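Local coordinates for protein Baccell_00875 (Bacteroides cellulosilyticus DSM 14838, PDB 5NO8) that probably cleaves, as a polysaccharide lyase, the linkage that joins capping L-rhamnose to glucuronic acid in complex arabinogalactan proteins, at residues H586-A591 with A638-R643; A173-A178 with D246-K251; Q157-R162 with V538-S543; L555-G560 with A626-D631. All coordinates share one frame; numbering follows the deposited sequence.

Interaction 1. Residues H586-A591 with A638-R643; sequences HLNEVA and AENVVR
The carboxylate of E589 and the side-chain amide of N640 lie nearly in one plane, 23° apart, and meet through N640 ND2 and E589 OE1 rather than by stacking. Their hydrogen bond is 2.9 Å from N640 ND2 to E589 OE1, with an angle of 158° at the hydrogen. It runs in the amide plane and uses the anti lone pair of E589 OE1. The amide of N588 is turned steeply, 68°, against that of N640, and the two side chains cross at about a right angle.

E589 reaches the helix because its chain is extended beyond CG, while N640 places CG opposite its own backbone N. The other carboxylate oxygen, E589 OE2, forms a salt bridge with R637, which probably restrains the group's rotation.

The E589 side chain projects from a type II beta turn, L587 to V590, closed by V590 N to L587 O at 3.1 Å; the positive phi of E589 suits its third position. The turn belongs to the loop between helices 562-576 and 596-600, and it sits against helix 632-644 within the helical part of the chain. Beside the polar pair, V641 CG2 packs 3.8 Å from E589 CB and approaches E589 O to 3.4 Å. N644, one turn beyond N640 on that helix, donates to N588 O.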
loop_
_atom_site.group_PDB
_atom_site.type_symbol
_atom_site.label_atom_id
_atom_site.label_comp_id
_atom_site.label_asym_id
_atom_site.label_seq_id
_atom_site.Cartn_x
_atom_site.Cartn_y
_atom_site.Cartn_z
ATOM N N HIS A 586 1.412 -4.523 7.926
ATOM C CA HIS A 586 1.167 -3.305 7.167
ATOM C C HIS A 586 1.537 -3.436 5.692
ATOM O O HIS A 586 0.985 -2.700 4.851
ATOM C CB HIS A 586 1.974 -2.141 7.756
ATOM C CG HIS A 586 1.442 -1.637 9.054
ATOM N ND1 HIS A 586 2.045 -1.913 10.262
ATOM C CD2 HIS A 586 0.367 -0.879 9.336
ATOM C CE1 HIS A 586 1.366 -1.328 11.236
ATOM N NE2 HIS A 586 0.340 -0.697 10.702
ATOM N N LEU A 587 2.513 -4.292 5.405
ATOM C CA LEU A 587 3.196 -4.335 4.106
ATOM C C LEU A 587 3.091 -5.624 3.340
ATOM O O LEU A 587 3.260 -5.605 2.122
ATOM C CB LEU A 587 4.698 -4.054 4.277
ATOM C CG LEU A 587 5.096 -2.826 5.067
ATOM C CD1 LEU A 587 6.609 -2.765 5.247
ATOM C CD2 LEU A 587 4.569 -1.585 4.398
ATOM N N ASN A 588 2.836 -6.748 4.009
ATOM C CA ASN A 588 3.041 -8.050 3.383
ATOM C C ASN A 588 1.931 -8.324 2.364
ATOM O O ASN A 588 0.775 -8.477 2.719
ATOM C CB ASN A 588 3.110 -9.170 4.421
ATOM C CG ASN A 588 3.672 -10.437 3.841
ATOM O OD1 ASN A 588 4.907 -10.639 3.753
ATOM N ND2 ASN A 588 2.799 -11.295 3.433
ATOM N N GLU A 589 2.301 -8.331 1.093
ATOM C CA GLU A 589 1.343 -8.409 -0.007
ATOM C C GLU A 589 0.330 -7.257 -0.014
ATOM O O GLU A 589 -0.800 -7.418 -0.426
ATOM C CB GLU A 589 0.662 -9.774 -0.054
ATOM C CG GLU A 589 1.621 -10.939 -0.184
ATOM C CD GLU A 589 0.941 -12.153 -0.820
ATOM O OE1 GLU A 589 0.400 -12.964 -0.034
ATOM O OE2 GLU A 589 0.936 -12.265 -2.084
ATOM N N VAL A 590 0.763 -6.081 0.418
ATOM C CA VAL A 590 -0.069 -4.897 0.455
ATOM C C VAL A 590 0.451 -3.895 -0.567
ATOM O O VAL A 590 1.550 -3.353 -0.451
ATOM C CB VAL A 590 -0.050 -4.261 1.856
ATOM C CG1 VAL A 590 -0.855 -2.974 1.896
ATOM C CG2 VAL A 590 -0.578 -5.252 2.914
ATOM N N ALA A 591 -0.390 -3.568 -1.534
ATOM C CA ALA A 591 0.030 -2.687 -2.602
ATOM C C ALA A 591 0.479 -1.302 -2.138
ATOM O O ALA A 591 -0.161 -0.661 -1.283
ATOM C CB ALA A 591 -1.099 -2.538 -3.591
ATOM N N ALA A 638 -4.565 -14.537 -1.397
ATOM C CA ALA A 638 -5.741 -13.714 -1.231
ATOM C C ALA A 638 -6.106 -13.560 0.228
ATOM O O ALA A 638 -6.479 -12.474 0.675
ATOM C CB ALA A 638 -6.928 -14.319 -1.992
ATOM N N GLU A 639 -6.045 -14.667 0.960
ATOM C CA GLU A 639 -6.373 -14.661 2.396
ATOM C C GLU A 639 -5.431 -13.765 3.211
ATOM O O GLU A 639 -5.863 -13.049 4.131
ATOM C CB GLU A 639 -6.349 -16.096 2.937
ATOM C CG GLU A 639 -7.576 -16.896 2.502
ATOM C CD GLU A 639 -7.445 -18.408 2.647
ATOM O OE1 GLU A 639 -6.428 -18.874 3.214
ATOM O OE2 GLU A 639 -8.357 -19.149 2.150
ATOM N N ASN A 640 -4.159 -13.842 2.868
ATOM C CA ASN A 640 -3.126 -13.014 3.480
ATOM C C ASN A 640 -3.378 -11.525 3.227
ATOM O O ASN A 640 -3.306 -10.706 4.169
ATOM C CB ASN A 640 -1.758 -13.431 2.955
ATOM C CG ASN A 640 -0.643 -12.619 3.561
ATOM O OD1 ASN A 640 -0.569 -12.485 4.773
ATOM N ND2 ASN A 640 0.201 -12.040 2.714
ATOM N N VAL A 641 -3.675 -11.170 1.982
ATOM C CA VAL A 641 -3.930 -9.762 1.651
ATOM C C VAL A 641 -5.076 -9.170 2.491
ATOM O O VAL A 641 -4.942 -8.118 3.114
ATOM C CB VAL A 641 -4.270 -9.555 0.146
ATOM C CG1 VAL A 641 -4.679 -8.116 -0.103
ATOM C CG2 VAL A 641 -3.100 -9.933 -0.727
ATOM N N VAL A 642 -6.218 -9.849 2.506
ATOM C CA VAL A 642 -7.390 -9.317 3.186
ATOM C C VAL A 642 -7.236 -9.374 4.709
ATOM O O VAL A 642 -7.707 -8.470 5.392
ATOM C CB VAL A 642 -8.714 -9.930 2.658
ATOM C CG1 VAL A 642 -8.826 -9.665 1.149
ATOM C CG2 VAL A 642 -8.849 -11.429 2.980
ATOM N N ARG A 643 -6.550 -10.393 5.219
ATOM C CA ARG A 643 -6.245 -10.517 6.647
ATOM C C ARG A 643 -5.425 -9.317 7.145
ATOM O O ARG A 643 -5.696 -8.736 8.209
ATOM C CB ARG A 643 -5.486 -11.824 6.879
ATOM C CG ARG A 643 -4.958 -12.005 8.252
ATOM C CD ARG A 643 -4.667 -13.470 8.513
ATOM N NE ARG A 643 -3.609 -13.925 7.628
ATOM C CZ ARG A 643 -3.651 -14.950 6.782
ATOM N NH1 ARG A 643 -4.714 -15.734 6.678
ATOM N NH2 ARG A 643 -2.572 -15.249 6.074
#

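Interaction 2. Residues A173-A178 with D246-K251; sequences AAYVNA and DDFRHK
F248 reaches across from helix 245-254 to Y175, V176 and N177, on a strand of the eight-stranded antiparallel sheet. The helix directly follows strand 232-242 of the same sheet and runs nearly antiparallel to strand 175-178, with short-segment axes 10.3 Å apart at 154°.

From F248 CB, the first torsion swings CG away from the backbone N and carries the ring toward the strand. F248 CG lies over the amide of N177, 3.9 Å from N177 OD1. F248 CD1 meets N177 OD1 as well, whereas F248 CD2 faces N177 CG and N177 ND2. Amide and ring planes are only 7° apart, which is the evidence for a stack. N177 CB adds a CH-pi contact, 3.9 Å from the F248 ring centroid and almost over its centre. The amide is held from outside the pair: N177 ND2 is hydrogen-bonded to N245 OD1, just ahead of the helical segment, which probably fixes the amide's rotation.

Farther out the partners change. F248 CE1 comes 3.6 Å from V176 O, and F248 CE2 stands 3.8 Å from Y175 CD1, above one face of the tyrosine ring. The aromatic pair is therefore T-shaped, F248 giving the edge, with centroids 5.2 Å apart and planes at 67°. H242 and F240 of strand 232-242 also touch F248. At the tip, F248 CZ lies 3.6 Å from Y175 CD1 and 3.7 Å from Y175 CG.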
loop_
_atom_site.group_PDB
_atom_site.type_symbol
_atom_site.label_atom_id
_atom_site.label_comp_id
_atom_site.label_asym_id
_atom_site.label_seq_id
_atom_site.Cartn_x
_atom_site.Cartn_y
_atom_site.Cartn_z
ATOM N N ALA A 173 19.087 -5.849 8.876
ATOM C CA ALA A 173 18.672 -6.599 7.694
ATOM C C ALA A 173 17.698 -5.801 6.854
ATOM O O ALA A 173 16.860 -6.361 6.134
ATOM C CB ALA A 173 18.048 -7.901 8.124
ATOM N N ALA A 174 17.821 -4.473 6.922
ATOM C CA ALA A 174 17.016 -3.608 6.092
ATOM C C ALA A 174 17.380 -3.777 4.611
ATOM O O ALA A 174 18.472 -4.181 4.268
ATOM C CB ALA A 174 17.203 -2.166 6.515
ATOM N N TYR A 175 16.429 -3.446 3.741
ATOM C CA TYR A 175 16.633 -3.517 2.320
ATOM C C TYR A 175 15.639 -2.644 1.569
ATOM O O TYR A 175 14.649 -2.177 2.109
ATOM C CB TYR A 175 16.561 -4.970 1.823
ATOM C CG TYR A 175 15.220 -5.647 1.972
ATOM C CD1 TYR A 175 14.139 -5.326 1.145
ATOM C CD2 TYR A 175 15.021 -6.601 2.956
ATOM C CE1 TYR A 175 12.922 -5.943 1.292
ATOM C CE2 TYR A 175 13.818 -7.244 3.083
ATOM C CZ TYR A 175 12.776 -6.911 2.241
ATOM O OH TYR A 175 11.560 -7.508 2.405
ATOM N N VAL A 176 15.927 -2.460 0.285
ATOM C CA VAL A 176 14.977 -1.939 -0.674
ATOM C C VAL A 176 14.997 -2.851 -1.909
ATOM O O VAL A 176 16.061 -3.175 -2.451
ATOM C CB VAL A 176 15.256 -0.484 -1.100
ATOM C CG1 VAL A 176 14.172 -0.019 -2.044
ATOM C CG2 VAL A 176 15.340 0.475 0.092
ATOM N N ASN A 177 13.814 -3.309 -2.309
ATOM C CA ASN A 177 13.652 -4.072 -3.526
ATOM C C ASN A 177 12.866 -3.200 -4.484
ATOM O O ASN A 177 11.695 -2.956 -4.263
ATOM C CB ASN A 177 12.925 -5.367 -3.224
ATOM C CG ASN A 177 12.790 -6.258 -4.437
ATOM O OD1 ASN A 177 13.506 -6.075 -5.438
ATOM N ND2 ASN A 177 11.862 -7.203 -4.379
ATOM N N ALA A 178 13.536 -2.676 -5.520
ATOM C CA ALA A 178 12.923 -1.807 -6.481
ATOM C C ALA A 178 12.583 -2.577 -7.744
ATOM O O ALA A 178 13.457 -3.004 -8.480
ATOM C CB ALA A 178 13.836 -0.642 -6.769
ATOM N N ASP A 246 12.874 -13.887 -6.134
ATOM C CA ASP A 246 13.709 -15.014 -5.700
ATOM C C ASP A 246 15.181 -14.707 -5.806
ATOM O O ASP A 246 15.962 -15.096 -4.956
ATOM C CB ASP A 246 13.418 -16.292 -6.520
ATOM C CG ASP A 246 12.134 -16.977 -6.127
ATOM O OD1 ASP A 246 11.608 -16.730 -5.012
ATOM O OD2 ASP A 246 11.649 -17.809 -6.943
ATOM N N ASP A 247 15.568 -14.061 -6.903
ATOM C CA ASP A 247 16.948 -13.713 -7.139
ATOM C C ASP A 247 17.380 -12.648 -6.126
ATOM O O ASP A 247 18.476 -12.733 -5.567
ATOM C CB ASP A 247 17.098 -13.197 -8.564
ATOM C CG ASP A 247 18.544 -13.041 -8.994
ATOM O OD1 ASP A 247 19.377 -13.888 -8.637
ATOM O OD2 ASP A 247 18.850 -12.072 -9.723
ATOM N N PHE A 248 16.502 -11.679 -5.880
ATOM C CA PHE A 248 16.754 -10.662 -4.827
ATOM C C PHE A 248 17.017 -11.328 -3.480
ATOM O O PHE A 248 18.032 -11.060 -2.831
ATOM C CB PHE A 248 15.595 -9.685 -4.704
ATOM C CG PHE A 248 15.750 -8.716 -3.555
ATOM C CD1 PHE A 248 16.605 -7.613 -3.657
ATOM C CD2 PHE A 248 15.054 -8.906 -2.374
ATOM C CE1 PHE A 248 16.760 -6.723 -2.609
ATOM C CE2 PHE A 248 15.221 -8.034 -1.290
ATOM C CZ PHE A 248 16.066 -6.932 -1.415
ATOM N N ARG A 249 16.137 -12.237 -3.094
ATOM C CA ARG A 249 16.306 -12.941 -1.814
ATOM C C ARG A 249 17.584 -13.742 -1.720
ATOM O O ARG A 249 18.289 -13.718 -0.693
ATOM C CB ARG A 249 15.100 -13.845 -1.527
ATOM C CG ARG A 249 13.879 -13.072 -1.066
ATOM C CD ARG A 249 12.761 -13.986 -0.610
ATOM N NE ARG A 249 12.102 -14.641 -1.719
ATOM C CZ ARG A 249 10.982 -14.228 -2.329
ATOM N NH1 ARG A 249 10.335 -13.122 -1.998
ATOM N NH2 ARG A 249 10.502 -14.948 -3.325
ATOM N N HIS A 250 17.918 -14.425 -2.813
ATOM C CA HIS A 250 19.151 -15.198 -2.885
ATOM C C HIS A 250 20.372 -14.308 -2.692
ATOM O O HIS A 250 21.261 -14.609 -1.897
ATOM C CB HIS A 250 19.234 -15.943 -4.239
ATOM C CG HIS A 250 20.445 -16.815 -4.373
ATOM N ND1 HIS A 250 20.628 -17.958 -3.621
ATOM C CD2 HIS A 250 21.552 -16.691 -5.142
ATOM C CE1 HIS A 250 21.792 -18.507 -3.928
ATOM N NE2 HIS A 250 22.374 -17.755 -4.846
ATOM N N LYS A 251 20.395 -13.201 -3.414
ATOM C CA LYS A 251 21.497 -12.245 -3.351
ATOM C C LYS A 251 21.602 -11.573 -1.980
ATOM O O LYS A 251 22.718 -11.381 -1.455
ATOM C CB LYS A 251 21.333 -11.211 -4.450
ATOM C CG LYS A 251 21.658 -11.777 -5.827
ATOM C CD LYS A 251 21.366 -10.728 -6.890
ATOM C CE LYS A 251 21.530 -11.241 -8.315
ATOM N NZ LYS A 251 22.941 -11.351 -8.670
#

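Interaction 3. Residues Q157-R162 with V538-S543; sequences QCINSR and VNYEQS
A cysteine sulfur-aromatic contact, C158 with Y540, joins helix 155-161 to the loop that leads into helix 542-559, so segments separated by some 375 residues meet where the beta-rich and helical parts of the chain adjoin. The methylene makes the closer approach. C158 CB stands 4.2 Å from the Y540 ring centroid and 26° off its normal, a CH-pi contact over the face, while C158 SG is at 4.8 Å and oblique. The sulfur also lies 4.0 Å from Y540 CB, so it sits toward the base of the ring.

Y540 carries CG opposite its backbone N (chi1 175°), which extends the ring toward helix 155-161. I159 crosses it at about a right angle near the phenol end. V574 of helix 562-576 touches both I159 and Y540, adding a third apolar partner.

Right after Y540, E541 occupies the N-cap of helix 542-559: S543 N donates to E541 OE1 over 2.9 Å, approaching from above the carboxylate plane. R593 forms a salt bridge with that same carboxylate. Back at the ring, I159 CD1 lies 4.1 Å from Y540 CZ and 3.5 Å from Y540 OH.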
loop_
_atom_site.group_PDB
_atom_site.type_symbol
_atom_site.label_atom_id
_atom_site.label_comp_id
_atom_site.label_asym_id
_atom_site.label_seq_id
_atom_site.Cartn_x
_atom_site.Cartn_y
_atom_site.Cartn_z
ATOM N N GLN A 157 5.740 5.313 -19.495
ATOM C CA GLN A 157 6.994 5.552 -18.774
ATOM C C GLN A 157 7.072 4.732 -17.478
ATOM O O GLN A 157 8.145 4.286 -17.093
ATOM C CB GLN A 157 7.158 7.024 -18.453
ATOM C CG GLN A 157 7.472 7.883 -19.653
ATOM C CD GLN A 157 7.707 9.310 -19.213
ATOM O OE1 GLN A 157 6.778 10.108 -19.170
ATOM N NE2 GLN A 157 8.939 9.625 -18.838
ATOM N N CYS A 158 5.936 4.553 -16.802
ATOM C CA CYS A 158 5.924 3.745 -15.568
ATOM C C CYS A 158 6.354 2.320 -15.834
ATOM O O CYS A 158 7.265 1.818 -15.207
ATOM C CB CYS A 158 4.557 3.733 -14.933
ATOM S SG CYS A 158 4.162 5.289 -14.176
ATOM N N ILE A 159 5.711 1.699 -16.815
ATOM C CA ILE A 159 5.961 0.316 -17.156
ATOM C C ILE A 159 7.425 0.052 -17.519
ATOM O O ILE A 159 8.003 -0.964 -17.125
ATOM C CB ILE A 159 4.960 -0.092 -18.280
ATOM C CG1 ILE A 159 3.563 -0.293 -17.667
ATOM C CG2 ILE A 159 5.418 -1.277 -19.095
ATOM C CD1 ILE A 159 3.400 -1.488 -16.768
ATOM N N ASN A 160 8.032 0.980 -18.256
ATOM C CA ASN A 160 9.376 0.769 -18.768
ATOM C C ASN A 160 10.486 1.385 -17.928
ATOM O O ASN A 160 11.618 0.923 -18.012
ATOM C CB ASN A 160 9.441 1.311 -20.198
ATOM C CG ASN A 160 8.599 0.477 -21.143
ATOM O OD1 ASN A 160 8.916 -0.684 -21.416
ATOM N ND2 ASN A 160 7.517 1.052 -21.624
ATOM N N SER A 161 10.157 2.431 -17.179
ATOM C CA SER A 161 11.174 3.366 -16.659
ATOM C C SER A 161 10.973 3.902 -15.242
ATOM O O SER A 161 11.633 4.876 -14.879
ATOM C CB SER A 161 11.238 4.585 -17.599
ATOM O OG SER A 161 11.418 4.148 -18.937
ATOM N N ARG A 162 10.064 3.305 -14.473
ATOM C CA ARG A 162 9.862 3.663 -13.059
ATOM C C ARG A 162 9.816 2.394 -12.239
ATOM O O ARG A 162 9.673 1.299 -12.779
ATOM C CB ARG A 162 8.593 4.486 -12.843
ATOM C CG ARG A 162 8.536 5.812 -13.600
ATOM C CD ARG A 162 9.596 6.777 -13.078
ATOM N NE ARG A 162 9.497 8.092 -13.689
ATOM C CZ ARG A 162 9.992 8.412 -14.890
ATOM N NH1 ARG A 162 10.629 7.518 -15.627
ATOM N NH2 ARG A 162 9.828 9.641 -15.361
ATOM N N VAL A 538 -5.526 8.872 -10.680
ATOM C CA VAL A 538 -4.063 8.862 -10.630
ATOM C C VAL A 538 -3.651 8.363 -12.011
ATOM O O VAL A 538 -4.415 7.644 -12.652
ATOM C CB VAL A 538 -3.560 7.921 -9.507
ATOM C CG1 VAL A 538 -2.052 8.024 -9.306
ATOM C CG2 VAL A 538 -4.289 8.208 -8.194
ATOM N N ASN A 539 -2.461 8.738 -12.482
ATOM C CA ASN A 539 -2.057 8.432 -13.869
ATOM C C ASN A 539 -1.809 6.958 -14.112
ATOM O O ASN A 539 -2.056 6.450 -15.201
ATOM C CB ASN A 539 -0.794 9.210 -14.289
ATOM C CG ASN A 539 -0.981 10.719 -14.274
ATOM O OD1 ASN A 539 0.004 11.475 -14.086
ATOM N ND2 ASN A 539 -2.218 11.176 -14.439
ATOM N N TYR A 540 -1.286 6.286 -13.094
ATOM C CA TYR A 540 -1.074 4.865 -13.147
ATOM C C TYR A 540 -1.080 4.436 -11.708
ATOM O O TYR A 540 -0.446 5.088 -10.901
ATOM C CB TYR A 540 0.284 4.568 -13.790
ATOM C CG TYR A 540 0.661 3.120 -13.793
ATOM C CD1 TYR A 540 0.131 2.242 -14.735
ATOM C CD2 TYR A 540 1.545 2.602 -12.831
ATOM C CE1 TYR A 540 0.453 0.894 -14.725
ATOM C CE2 TYR A 540 1.888 1.255 -12.826
ATOM C CZ TYR A 540 1.329 0.407 -13.768
ATOM O OH TYR A 540 1.663 -0.925 -13.770
ATOM N N GLU A 541 -1.756 3.340 -11.386
ATOM C CA GLU A 541 -1.802 2.872 -9.988
ATOM C C GLU A 541 -2.442 1.512 -9.859
ATOM O O GLU A 541 -3.075 0.995 -10.790
ATOM C CB GLU A 541 -2.574 3.862 -9.113
ATOM C CG GLU A 541 -3.991 4.137 -9.610
ATOM C CD GLU A 541 -4.996 4.283 -8.475
ATOM O OE1 GLU A 541 -4.966 3.409 -7.557
ATOM O OE2 GLU A 541 -5.825 5.229 -8.497
ATOM N N GLN A 542 -2.322 0.948 -8.662
ATOM C CA GLN A 542 -2.870 -0.353 -8.393
ATOM C C GLN A 542 -4.388 -0.450 -8.552
ATOM O O GLN A 542 -4.885 -1.520 -8.941
ATOM C CB GLN A 542 -2.418 -0.835 -7.008
ATOM C CG GLN A 542 -3.048 -2.154 -6.547
ATOM C CD GLN A 542 -4.250 -1.947 -5.665
ATOM O OE1 GLN A 542 -4.620 -0.829 -5.353
ATOM N NE2 GLN A 542 -4.863 -3.046 -5.244
ATOM N N SER A 543 -5.127 0.616 -8.269
ATOM C CA SER A 543 -6.579 0.558 -8.448
ATOM C C SER A 543 -7.058 0.960 -9.860
ATOM O O SER A 543 -8.241 1.214 -10.055
ATOM C CB SER A 543 -7.341 1.292 -7.335
ATOM O OG SER A 543 -7.254 2.703 -7.440
#

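Interaction 4. Residues L555-G560 with A626-D631; sequences LYLETG and ALCTGD
L555 O, just ahead of the contact-making Y556 and L557, accepts two bonds from T559: one from T559 N at 2.9 Å and one from T559 OG1 at 2.8 Å. The hydroxyl approaches from above the carbonyl plane, 39° out of it, so the last turn of helix 542-559 is gripped by backbone and side chain together. Helix 615-629 ends similarly. There T629 OG1 forms an ST turn by accepting from D631 N at 3.0 Å, and it also bonds to Y625 O. A glycine with positive phi, G560 or G630, follows each helix.

Between these two helix ends of the helical domain, C628 SG is the central atom. It lies 3.6 Å from Y556 CD2, obliquely to the ring, and 3.8 Å from L557 CG, so the sulfur touches two neighbouring side chains of the other helix. A C628 chi1 of -71° turns the sulfur opposite its carbonyl carbon, which points it at Y556 and L557. Alongside, L557 and L627 cross at about a right angle, with L557 CD1 4.0 Å from L627 CB. L565 of helix 562-576 touches both Y556 and C628, and R497 of helix 496-505 touches both leucines.

No hydrogen bond crosses between the segments. Their cohesion therefore rests on dispersion and the sulfur-aromatic contact, while the polar groups of the two threonines are spent on shaping their own helix ends.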
loop_
_atom_site.group_PDB
_atom_site.type_symbol
_atom_site.label_atom_id
_atom_site.label_comp_id
_atom_site.label_asym_id
_atom_site.label_seq_id
_atom_site.Cartn_x
_atom_site.Cartn_y
_atom_site.Cartn_z
ATOM N N LEU A 555 -15.106 -12.133 -15.964
ATOM C CA LEU A 555 -15.636 -12.345 -17.319
ATOM C C LEU A 555 -15.242 -13.728 -17.834
ATOM O O LEU A 555 -16.070 -14.417 -18.429
ATOM C CB LEU A 555 -15.184 -11.238 -18.272
ATOM C CG LEU A 555 -15.851 -11.223 -19.661
ATOM C CD1 LEU A 555 -17.366 -11.163 -19.507
ATOM C CD2 LEU A 555 -15.382 -10.019 -20.481
ATOM N N TYR A 556 -14.026 -14.179 -17.544
ATOM C CA TYR A 556 -13.646 -15.544 -17.857
ATOM C C TYR A 556 -14.539 -16.573 -17.147
ATOM O O TYR A 556 -14.962 -17.560 -17.761
ATOM C CB TYR A 556 -12.183 -15.835 -17.518
ATOM C CG TYR A 556 -11.837 -17.282 -17.724
ATOM C CD1 TYR A 556 -11.682 -17.798 -19.016
ATOM C CD2 TYR A 556 -11.733 -18.163 -16.648
ATOM C CE1 TYR A 556 -11.386 -19.130 -19.217
ATOM C CE2 TYR A 556 -11.462 -19.505 -16.853
ATOM C CZ TYR A 556 -11.292 -19.970 -18.142
ATOM O OH TYR A 556 -10.993 -21.282 -18.345
ATOM N N LEU A 557 -14.779 -16.370 -15.848
ATOM C CA LEU A 557 -15.554 -17.337 -15.085
ATOM C C LEU A 557 -17.003 -17.416 -15.576
ATOM O O LEU A 557 -17.625 -18.463 -15.453
ATOM C CB LEU A 557 -15.500 -17.032 -13.583
ATOM C CG LEU A 557 -14.118 -17.261 -12.932
ATOM C CD1 LEU A 557 -14.022 -16.611 -11.547
ATOM C CD2 LEU A 557 -13.779 -18.736 -12.838
ATOM N N GLU A 558 -17.516 -16.326 -16.143
ATOM C CA GLU A 558 -18.861 -16.303 -16.717
ATOM C C GLU A 558 -18.954 -16.800 -18.169
ATOM O O GLU A 558 -19.997 -17.315 -18.566
ATOM C CB GLU A 558 -19.444 -14.883 -16.631
ATOM C CG GLU A 558 -19.645 -14.381 -15.201
ATOM C CD GLU A 558 -20.654 -15.205 -14.418
ATOM O OE1 GLU A 558 -21.777 -15.424 -14.929
ATOM O OE2 GLU A 558 -20.317 -15.642 -13.299
ATOM N N THR A 559 -17.906 -16.631 -18.971
ATOM C CA THR A 559 -17.956 -16.996 -20.403
ATOM C C THR A 559 -17.085 -18.182 -20.817
ATOM O O THR A 559 -17.340 -18.788 -21.843
ATOM C CB THR A 559 -17.489 -15.821 -21.291
ATOM O OG1 THR A 559 -16.115 -15.529 -20.994
ATOM C CG2 THR A 559 -18.333 -14.595 -21.080
ATOM N N GLY A 560 -16.018 -18.466 -20.086
ATOM C CA GLY A 560 -15.029 -19.449 -20.499
ATOM C C GLY A 560 -14.169 -19.085 -21.696
ATOM O O GLY A 560 -13.445 -19.941 -22.180
ATOM N N ALA A 626 -7.347 -17.913 -8.559
ATOM C CA ALA A 626 -7.363 -19.282 -8.059
ATOM C C ALA A 626 -8.587 -20.071 -8.572
ATOM O O ALA A 626 -8.459 -21.263 -8.867
ATOM C CB ALA A 626 -7.305 -19.325 -6.541
ATOM N N LEU A 627 -9.737 -19.414 -8.668
ATOM C CA LEU A 627 -10.931 -20.038 -9.264
ATOM C C LEU A 627 -10.741 -20.351 -10.755
ATOM O O LEU A 627 -11.222 -21.368 -11.244
ATOM C CB LEU A 627 -12.151 -19.137 -9.089
ATOM C CG LEU A 627 -12.682 -18.943 -7.663
ATOM C CD1 LEU A 627 -13.846 -17.983 -7.643
ATOM C CD2 LEU A 627 -13.086 -20.279 -7.064
ATOM N N CYS A 628 -10.049 -19.458 -11.458
ATOM C CA CYS A 628 -9.788 -19.581 -12.894
ATOM C C CYS A 628 -8.809 -20.702 -13.246
ATOM O O CYS A 628 -9.011 -21.420 -14.225
ATOM C CB CYS A 628 -9.268 -18.239 -13.456
ATOM S SG CYS A 628 -10.443 -16.874 -13.573
ATOM N N THR A 629 -7.752 -20.857 -12.447
ATOM C CA THR A 629 -6.634 -21.742 -12.754
ATOM C C THR A 629 -6.574 -22.979 -11.878
ATOM O O THR A 629 -5.814 -23.902 -12.181
ATOM C CB THR A 629 -5.309 -20.998 -12.527
ATOM O OG1 THR A 629 -5.212 -20.627 -11.142
ATOM C CG2 THR A 629 -5.215 -19.762 -13.400
ATOM N N GLY A 630 -7.298 -22.978 -10.755
ATOM C CA GLY A 630 -7.142 -24.005 -9.733
ATOM C C GLY A 630 -5.846 -23.923 -8.926
ATOM O O GLY A 630 -5.532 -24.843 -8.185
ATOM N N ASP A 631 -5.101 -22.815 -9.051
ATOM C CA ASP A 631 -3.849 -22.633 -8.317
ATOM C C ASP A 631 -4.181 -22.138 -6.902
ATOM O O ASP A 631 -4.376 -20.943 -6.672
ATOM C CB ASP A 631 -2.936 -21.647 -9.042
ATOM C CG ASP A 631 -1.549 -21.535 -8.394
ATOM O OD1 ASP A 631 -1.377 -22.002 -7.243
ATOM O OD2 ASP A 631 -0.637 -20.961 -9.027
#

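How the interactions relate
Interaction 2 lies in the beta-rich N-terminal part, and interactions 1 and 4 in the C-terminal helical part; interaction 3 joins the two. Along the chain, interaction 3 brackets interaction 2 and closes before interaction 1 and interaction 4 open, whereas interactions 1 and 4 alternate their segments. Helix 542-559 links interaction 3, at its start, to interaction 4, at its end, with centres about 27 Å apart. Helices 615-629 and 632-644, consecutive in sequence, carry interactions 4 and 1, whose centres are about 22 Å apart. Interactions 1 and 3 touch directly: A591 CB packs 3.6 Å from Q542 CG. Interaction 4 touches neither and is tied to them only through these shared or consecutive helices.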